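Local coordinates for protein CdiI toxin (Salmonella enterica subsp. enterica serovar Rubislaw str. ATCC 10717, PDB 4ZQU) that neutralises the toxic activity of its cognate CdiA toxin, acting as the immunity protein of a contact-dependent growth inhibition system, at residues I4-W9 and H75-F80; K13-F18 and Y105-K110; I19-Y24 and E52-A57; D33-Q38 and H60-L65; M117-I122 and S132-E137. All coordinates share one frame; numbering follows the deposited sequence.

Contact 1. Residues I4-W9 and H75-F80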
# COMPACT_ATOMS: atom_id res chain seq x y z
N ILE B 4 13.72 -7.88 8.93
CA ILE B 4 13.75 -6.59 8.26
C ILE B 4 15.15 -5.98 8.29
O ILE B 4 15.77 -5.91 9.35
CB ILE B 4 12.76 -5.59 8.89
CG1 ILE B 4 11.32 -6.10 8.75
CG2 ILE B 4 12.90 -4.22 8.25
CD1 ILE B 4 10.82 -6.11 7.32
N VAL B 5 15.63 -5.55 7.13
CA VAL B 5 16.91 -4.85 7.05
C VAL B 5 16.69 -3.42 6.56
O VAL B 5 15.63 -3.11 6.02
CB VAL B 5 17.89 -5.56 6.10
CG1 VAL B 5 18.16 -6.98 6.58
CG2 VAL B 5 17.35 -5.56 4.68
N LYS B 6 17.68 -2.57 6.76
CA LYS B 6 17.57 -1.18 6.35
C LYS B 6 17.44 -1.07 4.84
O LYS B 6 18.20 -1.69 4.09
CB LYS B 6 18.78 -0.36 6.83
CG LYS B 6 18.68 1.11 6.49
CD LYS B 6 19.83 1.91 7.08
CE LYS B 6 19.65 3.39 6.83
NZ LYS B 6 20.73 4.18 7.49
N SER B 7 16.47 -0.29 4.39
CA SER B 7 16.21 -0.11 2.97
C SER B 7 15.96 1.35 2.63
O SER B 7 15.75 2.18 3.52
CB SER B 7 15.01 -0.95 2.52
OG SER B 7 15.16 -2.31 2.90
N ALA B 8 15.99 1.66 1.34
CA ALA B 8 15.65 2.98 0.84
C ALA B 8 14.67 2.84 -0.31
O ALA B 8 14.75 1.90 -1.10
CB ALA B 8 16.90 3.73 0.40
N TRP B 9 13.73 3.78 -0.42
CA TRP B 9 12.68 3.66 -1.41
C TRP B 9 12.53 4.91 -2.27
O TRP B 9 13.07 5.97 -1.97
CB TRP B 9 11.34 3.37 -0.73
CG TRP B 9 11.33 2.13 0.11
CD1 TRP B 9 11.00 0.87 -0.30
CD2 TRP B 9 11.66 2.03 1.50
NE1 TRP B 9 11.10 -0.01 0.76
CE2 TRP B 9 11.51 0.68 1.87
CE3 TRP B 9 12.07 2.96 2.46
CZ2 TRP B 9 11.76 0.23 3.16
CZ3 TRP B 9 12.32 2.51 3.74
CH2 TRP B 9 12.16 1.16 4.08
N HIS B 75 14.25 -2.83 14.66
CA HIS B 75 15.59 -2.60 14.13
C HIS B 75 16.28 -1.45 14.88
O HIS B 75 15.68 -0.40 15.09
CB HIS B 75 15.52 -2.29 12.64
CG HIS B 75 16.77 -2.63 11.89
ND1 HIS B 75 17.91 -1.86 11.97
CD2 HIS B 75 17.06 -3.66 11.06
CE1 HIS B 75 18.85 -2.40 11.21
NE2 HIS B 75 18.36 -3.49 10.65
N PRO B 76 17.54 -1.67 15.29
CA PRO B 76 18.30 -0.66 16.03
C PRO B 76 18.65 0.58 15.22
O PRO B 76 19.08 1.59 15.78
CB PRO B 76 19.57 -1.42 16.43
CG PRO B 76 19.68 -2.53 15.46
CD PRO B 76 18.27 -2.94 15.16
N GLU B 77 18.47 0.52 13.90
CA GLU B 77 18.84 1.64 13.04
C GLU B 77 17.65 2.54 12.71
O GLU B 77 17.82 3.64 12.18
CB GLU B 77 19.44 1.12 11.74
CG GLU B 77 20.92 0.79 11.81
CD GLU B 77 21.48 0.43 10.45
OE1 GLU B 77 21.62 -0.78 10.16
OE2 GLU B 77 21.79 1.36 9.67
N VAL B 78 16.45 2.07 13.02
CA VAL B 78 15.23 2.74 12.57
C VAL B 78 15.01 4.05 13.32
O VAL B 78 15.34 4.17 14.50
CB VAL B 78 13.99 1.81 12.73
CG1 VAL B 78 13.55 1.70 14.18
CG2 VAL B 78 12.85 2.31 11.86
N THR B 79 14.48 5.05 12.62
CA THR B 79 14.13 6.32 13.23
C THR B 79 12.61 6.40 13.40
O THR B 79 11.90 5.45 13.05
CB THR B 79 14.64 7.52 12.41
OG1 THR B 79 13.92 7.61 11.17
CG2 THR B 79 16.12 7.38 12.12
N PHE B 80 12.12 7.51 13.93
CA PHE B 80 10.69 7.63 14.20
C PHE B 80 10.11 8.96 13.74
O PHE B 80 10.72 10.01 13.91
CB PHE B 80 10.41 7.43 15.69
CG PHE B 80 11.01 6.17 16.25
CD1 PHE B 80 10.49 4.93 15.91
CD2 PHE B 80 12.10 6.22 17.11
CE1 PHE B 80 11.04 3.77 16.42
CE2 PHE B 80 12.66 5.06 17.62
CZ PHE B 80 12.13 3.83 17.27
O HOH W 1 20.41 -3.56 8.44
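I4 and K6 meet H75 and E77 in a polar surface contact. It joins the N-terminal lead-in to strand 8-14 with the turn before strand 79-80. No direct hydrogen bond crosses it. The imidazole of H75 comes edge-on. Its CD2 lies 3.1 Å from the backbone O of I4, and that oxygen sits close to the ring plane. Elsewhere on the rim, H75 ND1 accepts the backbone N-H of E77 at 3.1 Å from E77 N, with the donor almost in the ring plane. This bond within the turn fixes the rotation of the ring. A water lies 3.0 Å from H75 NE2 and makes weak bonds to K6 N and E77 OE1.

The extended K6 side chain crosses that of E77 at about a right angle. The aliphatic part makes the closer approach: K6 CD is 3.3 Å from E77 OE2. K6 NZ forms only a long salt bridge to that oxygen, at 3.7 Å. F63 packs edge-to-face with the H75 ring from the neighbouring loop. Residues H75 to V78 form a type I beta turn. It leads into strand 79-80 of a small two-stranded parallel sheet.

Contact 2. Residues K13-F18 and Y105-K110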
# COMPACT_ATOMS: atom_id res chain seq x y z
N LYS B 13 6.36 7.92 -11.34
CA LYS B 13 5.11 8.09 -12.08
C LYS B 13 5.40 8.68 -13.45
O LYS B 13 6.11 9.68 -13.56
CB LYS B 13 4.15 8.98 -11.30
CG LYS B 13 3.71 8.42 -9.95
CD LYS B 13 2.75 7.26 -10.12
CE LYS B 13 2.29 6.72 -8.77
NZ LYS B 13 3.40 6.10 -8.01
N MET B 14 4.84 8.07 -14.50
CA MET B 14 5.11 8.53 -15.86
C MET B 14 3.88 8.53 -16.76
O MET B 14 3.25 7.49 -16.97
CB MET B 14 6.19 7.66 -16.52
CG MET B 14 6.50 8.06 -17.95
SD MET B 14 7.53 6.90 -18.86
CE MET B 14 6.49 5.44 -18.87
N ASN B 15 3.54 9.70 -17.28
CA ASN B 15 2.60 9.79 -18.38
C ASN B 15 3.28 10.31 -19.65
O ASN B 15 4.51 10.24 -19.77
CB ASN B 15 1.38 10.65 -18.00
CG ASN B 15 1.75 12.07 -17.63
OD1 ASN B 15 2.71 12.65 -18.14
ND2 ASN B 15 0.98 12.65 -16.72
N THR B 16 2.50 10.82 -20.59
CA THR B 16 3.04 11.28 -21.85
C THR B 16 3.95 12.50 -21.65
O THR B 16 4.96 12.65 -22.33
CB THR B 16 1.92 11.65 -22.85
OG1 THR B 16 1.10 10.49 -23.08
CG2 THR B 16 2.49 12.13 -24.17
N ASP B 17 3.58 13.34 -20.69
CA ASP B 17 4.19 14.65 -20.55
C ASP B 17 5.44 14.69 -19.67
O ASP B 17 6.27 15.59 -19.82
CB ASP B 17 3.16 15.64 -20.00
CG ASP B 17 1.85 15.60 -20.78
OD1 ASP B 17 1.84 16.06 -21.94
OD2 ASP B 17 0.85 15.10 -20.23
N PHE B 18 5.58 13.74 -18.75
CA PHE B 18 6.71 13.76 -17.83
C PHE B 18 7.06 12.43 -17.18
O PHE B 18 6.30 11.46 -17.26
CB PHE B 18 6.46 14.80 -16.73
CG PHE B 18 5.32 14.45 -15.80
CD1 PHE B 18 5.52 13.67 -14.68
CD2 PHE B 18 4.04 14.93 -16.06
CE1 PHE B 18 4.47 13.35 -13.83
CE2 PHE B 18 2.99 14.62 -15.21
CZ PHE B 18 3.21 13.83 -14.10
N TYR B 105 1.48 21.36 -15.09
CA TYR B 105 1.27 20.87 -16.45
C TYR B 105 -0.09 21.27 -17.02
O TYR B 105 -0.46 20.84 -18.12
CB TYR B 105 1.44 19.36 -16.50
CG TYR B 105 2.84 18.89 -16.16
CD1 TYR B 105 3.80 18.77 -17.15
CD2 TYR B 105 3.19 18.58 -14.86
CE1 TYR B 105 5.09 18.35 -16.85
CE2 TYR B 105 4.47 18.16 -14.54
CZ TYR B 105 5.41 18.05 -15.54
OH TYR B 105 6.69 17.63 -15.24
N GLY B 106 -0.82 22.10 -16.28
CA GLY B 106 -2.09 22.64 -16.75
C GLY B 106 -3.12 21.59 -17.14
O GLY B 106 -3.72 21.68 -18.21
N TYR B 107 -3.33 20.61 -16.27
CA TYR B 107 -4.27 19.53 -16.57
C TYR B 107 -5.72 19.97 -16.38
O TYR B 107 -6.59 19.60 -17.18
CB TYR B 107 -3.98 18.31 -15.70
CG TYR B 107 -2.88 17.44 -16.26
CD1 TYR B 107 -3.11 16.62 -17.36
CD2 TYR B 107 -1.62 17.43 -15.69
CE1 TYR B 107 -2.11 15.82 -17.88
CE2 TYR B 107 -0.61 16.63 -16.20
CZ TYR B 107 -0.87 15.83 -17.29
OH TYR B 107 0.13 15.04 -17.81
N LYS B 108 -5.98 20.74 -15.33
CA LYS B 108 -7.32 21.24 -15.00
C LYS B 108 -8.31 20.12 -14.72
O LYS B 108 -9.52 20.34 -14.68
CB LYS B 108 -7.84 22.15 -16.11
N THR B 109 -7.78 18.91 -14.53
CA THR B 109 -8.59 17.74 -14.21
C THR B 109 -7.72 16.57 -13.77
O THR B 109 -6.67 16.29 -14.36
CB THR B 109 -9.48 17.31 -15.41
OG1 THR B 109 -10.14 16.07 -15.10
CG2 THR B 109 -8.68 17.16 -16.69
N LYS B 110 -8.16 15.89 -12.72
CA LYS B 110 -7.40 14.79 -12.15
C LYS B 110 -7.42 13.57 -13.06
O LYS B 110 -6.46 12.80 -13.08
CB LYS B 110 -7.96 14.42 -10.77
CG LYS B 110 -7.13 14.94 -9.62
CD LYS B 110 -7.87 14.81 -8.30
CE LYS B 110 -8.29 13.38 -8.03
NZ LYS B 110 -9.01 13.26 -6.73
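F18 and Y105 lie against each other as an offset stack, with centroids 4.4 Å apart and planes inclined by 24°. The overlap is partial. F18 CD2 sits over one face of the Y105 ring, displaced toward the rim, and comes within 3.4 Å of Y105 CZ. In return, Y105 CE2 lies over a face of F18. The phenol end of Y105 reaches back along F18 to its base, where Y105 OH is 3.2 Å from F18 CB. F18 holds its CG between the backbone N and the carbonyl carbon (chi1 66°), which turns the ring toward Y105.

Y107 meets F18 differently. F18 CE2 comes to the edge of the Y107 ring, near its plane, 4.2 Å from Y107 CE2. The hydroxyl of Y107 points into the turn, between N15 and D17. It gives a weak hydrogen bond to D17 OD2 at 2.5 Å, and the carboxylate is turned steeply against the phenol ring. N15 ND2 lies 2.8 Å from the same Y107 OH. The same nitrogen makes a weak hydrogen bond to L113 O in helix 110-115.

The other end of the N15 amide holds the turn together. N15 OD1 accepts the backbone N-H groups of both D17 and F18, at 2.8 Å from D17 N and 3.1 Å from F18 N. The F18 donor lies nearly on the C=O axis, while the D17 donor is tilted from the carbonyl plane. These bonds make an Asx turn and Asx motif in the beta-hairpin connection between strands 8-14 and 19-26.

Contact 3. Residues I19-Y24 and E52-A57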
# COMPACT_ATOMS: atom_id res chain seq x y z
N ILE B 19 8.22 12.41 -16.54
CA ILE B 19 8.63 11.33 -15.65
C ILE B 19 8.89 11.91 -14.27
O ILE B 19 9.65 12.87 -14.13
CB ILE B 19 9.88 10.60 -16.16
CG1 ILE B 19 9.62 9.97 -17.52
CG2 ILE B 19 10.33 9.55 -15.16
CD1 ILE B 19 10.79 9.18 -18.05
N CYS B 20 8.27 11.33 -13.24
CA CYS B 20 8.34 11.89 -11.90
C CYS B 20 8.90 10.91 -10.88
O CYS B 20 8.31 9.87 -10.62
CB CYS B 20 6.95 12.35 -11.45
SG CYS B 20 6.91 13.20 -9.86
N VAL B 21 10.05 11.26 -10.30
CA VAL B 21 10.67 10.43 -9.28
C VAL B 21 10.61 11.09 -7.90
O VAL B 21 11.13 12.19 -7.71
CB VAL B 21 12.14 10.12 -9.62
CG1 VAL B 21 12.76 9.23 -8.55
CG2 VAL B 21 12.25 9.48 -10.99
N ASP B 22 9.96 10.42 -6.96
CA ASP B 22 9.82 10.92 -5.59
C ASP B 22 10.50 10.01 -4.58
O ASP B 22 10.55 8.80 -4.77
CB ASP B 22 8.35 11.07 -5.21
CG ASP B 22 7.68 12.23 -5.91
OD1 ASP B 22 6.99 11.98 -6.92
OD2 ASP B 22 7.83 13.38 -5.45
N THR B 23 10.99 10.59 -3.50
CA THR B 23 11.52 9.82 -2.38
C THR B 23 10.39 9.22 -1.55
O THR B 23 9.46 9.93 -1.14
CB THR B 23 12.40 10.69 -1.47
OG1 THR B 23 13.57 11.11 -2.18
CG2 THR B 23 12.82 9.91 -0.23
N TYR B 24 10.45 7.91 -1.33
CA TYR B 24 9.55 7.24 -0.40
C TYR B 24 10.34 6.79 0.82
O TYR B 24 11.53 6.51 0.73
CB TYR B 24 8.86 6.04 -1.04
CG TYR B 24 7.58 6.36 -1.76
CD1 TYR B 24 7.36 7.61 -2.32
CD2 TYR B 24 6.57 5.41 -1.87
CE1 TYR B 24 6.18 7.90 -2.98
CE2 TYR B 24 5.39 5.69 -2.52
CZ TYR B 24 5.20 6.94 -3.07
OH TYR B 24 4.02 7.22 -3.73
N GLU B 52 20.61 8.97 -11.93
CA GLU B 52 21.11 9.79 -10.84
C GLU B 52 19.94 10.45 -10.12
O GLU B 52 20.03 10.77 -8.93
CB GLU B 52 22.08 10.85 -11.36
CG GLU B 52 23.42 10.29 -11.82
CD GLU B 52 24.42 11.37 -12.14
OE1 GLU B 52 24.04 12.56 -12.17
OE2 GLU B 52 25.61 11.04 -12.36
N MET B 53 18.83 10.64 -10.83
CA MET B 53 17.59 11.11 -10.24
C MET B 53 17.06 10.08 -9.26
O MET B 53 16.59 10.42 -8.17
CB MET B 53 16.54 11.40 -11.31
CG MET B 53 16.74 12.69 -12.08
SD MET B 53 15.74 12.78 -13.58
CE MET B 53 14.13 12.27 -12.98
N VAL B 54 17.12 8.81 -9.65
CA VAL B 54 16.67 7.73 -8.80
C VAL B 54 17.58 7.58 -7.59
O VAL B 54 17.11 7.39 -6.47
CB VAL B 54 16.59 6.40 -9.57
CG1 VAL B 54 16.23 5.25 -8.64
CG2 VAL B 54 15.58 6.50 -10.71
N LYS B 55 18.89 7.67 -7.80
CA LYS B 55 19.84 7.49 -6.72
C LYS B 55 19.79 8.63 -5.70
O LYS B 55 19.88 8.41 -4.50
CB LYS B 55 21.26 7.33 -7.27
CG LYS B 55 21.97 6.09 -6.74
CD LYS B 55 23.41 6.00 -7.21
CE LYS B 55 24.17 4.94 -6.41
NZ LYS B 55 23.27 4.06 -5.61
N ASP B 56 19.65 9.86 -6.20
CA ASP B 56 19.56 11.03 -5.34
C ASP B 56 18.30 10.98 -4.48
O ASP B 56 18.32 11.35 -3.31
CB ASP B 56 19.59 12.31 -6.18
CG ASP B 56 19.50 13.56 -5.33
OD1 ASP B 56 20.51 13.91 -4.68
OD2 ASP B 56 18.43 14.19 -5.33
N ALA B 57 17.20 10.53 -5.08
CA ALA B 57 15.95 10.36 -4.36
C ALA B 57 16.07 9.29 -3.29
O ALA B 57 15.55 9.43 -2.19
CB ALA B 57 14.83 10.01 -5.33
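V21 is the apolar centre of this buried strand-on-helix contact, and its two methyls are divided between partners. V21 CG1 rests 3.9 Å from A57 CB and lies above the backbone of the helix near V54. V21 CG2 meets the M53 methyl, with V21 CG2 and M53 CE also 3.9 Å apart. The M53 chain bends at its last torsion (chi3 47°), which brings CE across to the valine. V54 touches more loosely from the side.

The small A57 lets the backbones come close, with T23 CA 4.9 Å from A57 CA. Here the contact turns polar. T23 OG1 donates to A57 O at 2.6 Å. It reaches that carbonyl well off the C=O axis, at a C=O...donor angle of 114°. T23 OG1 also has a weak bond from V37 N, so the hydroxyl ties the helix to the adjoining strand 30-41.

The strand and helix segments run nearly parallel, 19° apart, with axes 7.9 Å from each other. Helix 47-59 thus packs on one side of the antiparallel sheet. V54 also touches I164 and L168 of helix 161-172, and V21 touches V12 on strand 8-14.

Contact 4. Residues D33-Q38 and H60-L65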
# COMPACT_ATOMS: atom_id res chain seq x y z
N ASP B 33 7.49 10.82 1.08
CA ASP B 33 8.16 11.51 2.17
C ASP B 33 8.16 13.02 1.93
O ASP B 33 8.79 13.50 0.99
CB ASP B 33 9.60 11.00 2.32
CG ASP B 33 10.27 11.46 3.59
OD1 ASP B 33 9.75 12.37 4.27
OD2 ASP B 33 11.35 10.93 3.91
N PRO B 34 7.45 13.78 2.79
CA PRO B 34 7.41 15.24 2.66
C PRO B 34 8.78 15.89 2.87
O PRO B 34 8.97 17.05 2.52
CB PRO B 34 6.44 15.67 3.76
CG PRO B 34 6.45 14.54 4.74
CD PRO B 34 6.62 13.31 3.91
N LEU B 35 9.73 15.14 3.43
CA LEU B 35 11.08 15.64 3.63
C LEU B 35 12.01 15.14 2.53
O LEU B 35 13.17 15.53 2.46
CB LEU B 35 11.61 15.22 5.00
CG LEU B 35 10.68 15.52 6.18
CD1 LEU B 35 11.35 15.11 7.48
CD2 LEU B 35 10.30 16.99 6.21
N GLY B 36 11.48 14.27 1.67
CA GLY B 36 12.25 13.71 0.58
C GLY B 36 12.33 14.67 -0.59
O GLY B 36 11.84 15.80 -0.51
N VAL B 37 12.95 14.23 -1.69
CA VAL B 37 13.11 15.08 -2.86
C VAL B 37 12.33 14.56 -4.06
O VAL B 37 12.03 13.37 -4.16
CB VAL B 37 14.59 15.22 -3.25
CG1 VAL B 37 15.39 15.80 -2.10
CG2 VAL B 37 15.16 13.88 -3.68
N GLN B 38 12.01 15.48 -4.98
CA GLN B 38 11.31 15.13 -6.20
C GLN B 38 12.10 15.56 -7.43
O GLN B 38 12.63 16.67 -7.47
CB GLN B 38 9.92 15.76 -6.23
CG GLN B 38 9.17 15.51 -7.52
CD GLN B 38 7.86 16.26 -7.60
OE1 GLN B 38 7.73 17.21 -8.37
NE2 GLN B 38 6.88 15.83 -6.82
N HIS B 60 17.76 10.23 0.00
CA HIS B 60 16.96 11.01 0.93
C HIS B 60 15.90 10.17 1.62
O HIS B 60 15.10 10.68 2.40
CB HIS B 60 16.29 12.18 0.21
CG HIS B 60 17.25 13.26 -0.19
ND1 HIS B 60 18.12 13.13 -1.25
CD2 HIS B 60 17.49 14.48 0.35
CE1 HIS B 60 18.85 14.23 -1.35
NE2 HIS B 60 18.49 15.06 -0.40
N SER B 61 15.90 8.87 1.34
CA SER B 61 14.93 7.97 1.93
C SER B 61 15.24 7.71 3.40
O SER B 61 16.41 7.62 3.79
CB SER B 61 14.88 6.65 1.16
OG SER B 61 13.89 5.79 1.70
N ARG B 62 14.19 7.59 4.20
CA ARG B 62 14.35 7.36 5.63
C ARG B 62 13.89 5.96 6.03
O ARG B 62 12.89 5.45 5.53
CB ARG B 62 13.57 8.40 6.43
CG ARG B 62 14.15 9.80 6.36
CD ARG B 62 13.38 10.74 7.25
NE ARG B 62 12.05 11.03 6.71
CZ ARG B 62 11.01 11.42 7.44
NH1 ARG B 62 11.14 11.55 8.75
NH2 ARG B 62 9.85 11.67 6.86
N PHE B 63 14.65 5.35 6.94
CA PHE B 63 14.29 4.07 7.53
C PHE B 63 13.60 4.34 8.86
O PHE B 63 14.25 4.49 9.89
CB PHE B 63 15.54 3.20 7.70
CG PHE B 63 15.26 1.79 8.11
CD1 PHE B 63 14.38 1.02 7.37
CD2 PHE B 63 15.88 1.23 9.20
CE1 PHE B 63 14.12 -0.29 7.74
CE2 PHE B 63 15.63 -0.07 9.57
CZ PHE B 63 14.75 -0.84 8.84
N VAL B 64 12.27 4.40 8.83
CA VAL B 64 11.53 5.05 9.90
C VAL B 64 10.23 4.32 10.26
O VAL B 64 9.57 3.73 9.40
CB VAL B 64 11.23 6.52 9.49
CG1 VAL B 64 10.61 6.59 8.11
CG2 VAL B 64 10.37 7.24 10.53
N LEU B 65 9.88 4.35 11.54
CA LEU B 65 8.61 3.81 12.04
C LEU B 65 7.77 4.93 12.65
O LEU B 65 8.29 6.01 12.94
CB LEU B 65 8.88 2.71 13.07
CG LEU B 65 9.19 1.34 12.49
CD1 LEU B 65 9.64 0.39 13.58
CD2 LEU B 65 7.96 0.80 11.77
O HOH W 2 13.53 12.35 3.68
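D33 and R62 form the charged part of this contact, a two-pronged salt bridge. R62 offers NE and NH2 side-on. R62 NE meets D33 OD2 at 2.9 Å, on the syn side of the carboxylate and with a nearly straight bond of 169°. R62 NH2 meets D33 OD1 at 2.7 Å, but from above the carboxylate plane. The two flat groups are not coplanar; they stand 31° apart. The R62 chain bends at chi3 (-71°) to present this edge. Its NH1 has a second acid partner, D81.

Further hydrogen bonds surround D33, within the turn and beyond it. L35 N donates to D33 OD1 at 2.9 Å, from the face opposite to R62 NH2, and closes an Asx turn. The backbone bond from G36 N to D33 O closes a type I beta turn over the same residues. D33 OD2 also bonds S25 OG. A water joins D33 OD2 to H60 O, 2.6 Å from each atom.

Apolar contacts flank the charges. L35 CD1 lies over the centre of one face of the R62 guanidinium, 3.7 Å from R62 CZ. V37 CG1 stands over the centre of the H60 ring in a CH-pi contact, 3.5 Å from the centroid. H60 ND1 bonds D56 O in the last turn of helix 47-59.

The contact thus joins the break in strand 30-41 to the segment linking helix 47-59 with strand 64-65. L84 of helix 82-85 touches both D33 and R62, and strand 19-26 lies alongside.

Contact 5. Residues M117-I122 and S132-E137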
# COMPACT_ATOMS: atom_id res chain seq x y z
N MET B 117 -0.96 7.25 -16.87
CA MET B 117 0.13 7.21 -15.91
C MET B 117 0.47 5.80 -15.43
O MET B 117 -0.39 5.09 -14.91
CB MET B 117 -0.19 8.10 -14.71
CG MET B 117 0.84 8.04 -13.59
SD MET B 117 0.53 9.25 -12.30
CE MET B 117 0.84 10.77 -13.19
N LYS B 118 1.73 5.41 -15.62
CA LYS B 118 2.23 4.15 -15.10
C LYS B 118 3.04 4.40 -13.83
O LYS B 118 3.48 5.52 -13.58
CB LYS B 118 3.09 3.44 -16.14
N SER B 119 3.23 3.36 -13.02
CA SER B 119 3.95 3.50 -11.76
C SER B 119 4.93 2.36 -11.51
O SER B 119 4.60 1.19 -11.67
CB SER B 119 2.97 3.60 -10.59
OG SER B 119 3.66 3.76 -9.36
N CYS B 120 6.15 2.72 -11.10
CA CYS B 120 7.17 1.74 -10.75
C CYS B 120 7.70 1.97 -9.33
O CYS B 120 7.98 3.10 -8.94
CB CYS B 120 8.33 1.79 -11.75
SG CYS B 120 7.92 1.18 -13.39
N ASP B 121 7.82 0.88 -8.58
CA ASP B 121 8.34 0.94 -7.22
C ASP B 121 9.85 0.69 -7.20
O ASP B 121 10.33 -0.21 -7.88
CB ASP B 121 7.64 -0.09 -6.33
CG ASP B 121 6.14 -0.06 -6.48
OD1 ASP B 121 5.56 1.05 -6.51
OD2 ASP B 121 5.53 -1.15 -6.57
N ILE B 122 10.58 1.48 -6.42
CA ILE B 122 12.01 1.27 -6.26
C ILE B 122 12.35 1.03 -4.79
O ILE B 122 11.95 1.80 -3.92
CB ILE B 122 12.83 2.47 -6.79
CG1 ILE B 122 12.86 2.48 -8.32
CG2 ILE B 122 14.26 2.41 -6.27
CD1 ILE B 122 11.66 3.12 -8.96
N SER B 132 10.06 -2.45 -9.49
CA SER B 132 8.86 -3.26 -9.64
C SER B 132 7.77 -2.55 -10.42
O SER B 132 7.29 -1.49 -10.01
CB SER B 132 8.33 -3.68 -8.26
OG SER B 132 7.22 -4.55 -8.38
N PRO B 133 7.36 -3.13 -11.56
CA PRO B 133 6.26 -2.57 -12.35
C PRO B 133 4.90 -2.83 -11.70
O PRO B 133 4.80 -3.65 -10.79
CB PRO B 133 6.39 -3.30 -13.69
CG PRO B 133 6.98 -4.62 -13.32
CD PRO B 133 7.90 -4.36 -12.16
N THR B 134 3.87 -2.13 -12.17
CA THR B 134 2.53 -2.29 -11.62
C THR B 134 1.49 -2.44 -12.72
O THR B 134 1.77 -2.21 -13.89
CB THR B 134 2.12 -1.09 -10.73
OG1 THR B 134 2.15 0.11 -11.51
CG2 THR B 134 3.06 -0.95 -9.55
N ARG B 135 0.28 -2.83 -12.32
CA ARG B 135 -0.87 -2.77 -13.22
C ARG B 135 -1.77 -1.62 -12.78
O ARG B 135 -2.27 -1.61 -11.66
CB ARG B 135 -1.65 -4.09 -13.22
CG ARG B 135 -2.94 -4.03 -14.03
CD ARG B 135 -3.45 -5.41 -14.40
NE ARG B 135 -3.27 -6.39 -13.33
CZ ARG B 135 -3.09 -7.69 -13.54
NH1 ARG B 135 -3.05 -8.17 -14.77
NH2 ARG B 135 -2.93 -8.51 -12.50
N HIS B 136 -1.95 -0.65 -13.67
CA HIS B 136 -2.78 0.51 -13.37
C HIS B 136 -4.24 0.10 -13.20
O HIS B 136 -5.02 0.16 -14.15
CB HIS B 136 -2.64 1.56 -14.48
CG HIS B 136 -3.10 2.92 -14.07
ND1 HIS B 136 -3.46 3.89 -14.99
CD2 HIS B 136 -3.26 3.49 -12.86
CE1 HIS B 136 -3.82 4.99 -14.35
NE2 HIS B 136 -3.71 4.77 -13.05
N GLU B 137 -4.59 -0.32 -11.99
CA GLU B 137 -5.93 -0.84 -11.71
C GLU B 137 -7.01 0.23 -11.86
O GLU B 137 -7.88 0.13 -12.72
CB GLU B 137 -5.96 -1.44 -10.30
CG GLU B 137 -4.96 -2.57 -10.11
CD GLU B 137 -4.90 -3.06 -8.69
OE1 GLU B 137 -5.54 -2.44 -7.82
OE2 GLU B 137 -4.21 -4.08 -8.44
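H136 turns one face of its imidazole to the backbone O of M117, which sits 3.3 Å above the ring plane and toward the rim. H136 ND1 is equally close to M117 O, but the angle is too poor for a hydrogen bond. H136 NE2 has its own partner, L139 O. W142 stacks with H136, and its NE1 donates to M117 O.

Two residues before H136, T134 makes a polar link of its own. Its OG1 takes the crowded position between backbone N and carbonyl carbon (chi1 60°), and from there it donates to S119 O at 2.7 Å. The T134 methyl CG2 lies 3.9 Å from D121 OD2.

Regular antiparallel pairing is found at D121 and S132. D121 N to S132 O and S132 N to D121 O are each 2.8 Å, at 166°. C120 CA adds a CA-H...O contact to S132 O at 3.3 Å.

D121 OD2 makes a salt bridge to K70 of the toxin chain, and P133 O accepts a hydrogen bond from NZ of the same toxin lysine. E137 pairs with K22 of the toxin. The hairpin of strands 118-124 and 129-138 therefore presents acidic and carbonyl oxygens to toxin lysines, which is consistent with a partly electrostatic recognition of the toxin.

How the contacts relate
From the N terminus, contact 1 closes a loop from residues 4-9 to 75-80. Contact 2 starts at 13-18, before that loop is complete, and closes later at 105-110, so the two cross. Contacts 3 and 4 are nested inside both loops and cross each other, because 33-38 lies between 19-24 and 52-57 while its partner 60-65 comes after both. Contact 5 follows in series, as a short hairpin. The antiparallel sheet unites the set: strand 8-14, used by contacts 1 and 2, lies between strand 19-26 of contact 3 and strand 118-124 of contact 5. Contacts 1 and 2 stand on opposite sides of the chain's centre. Contacts 1 and 4 meet in the small parallel sheet.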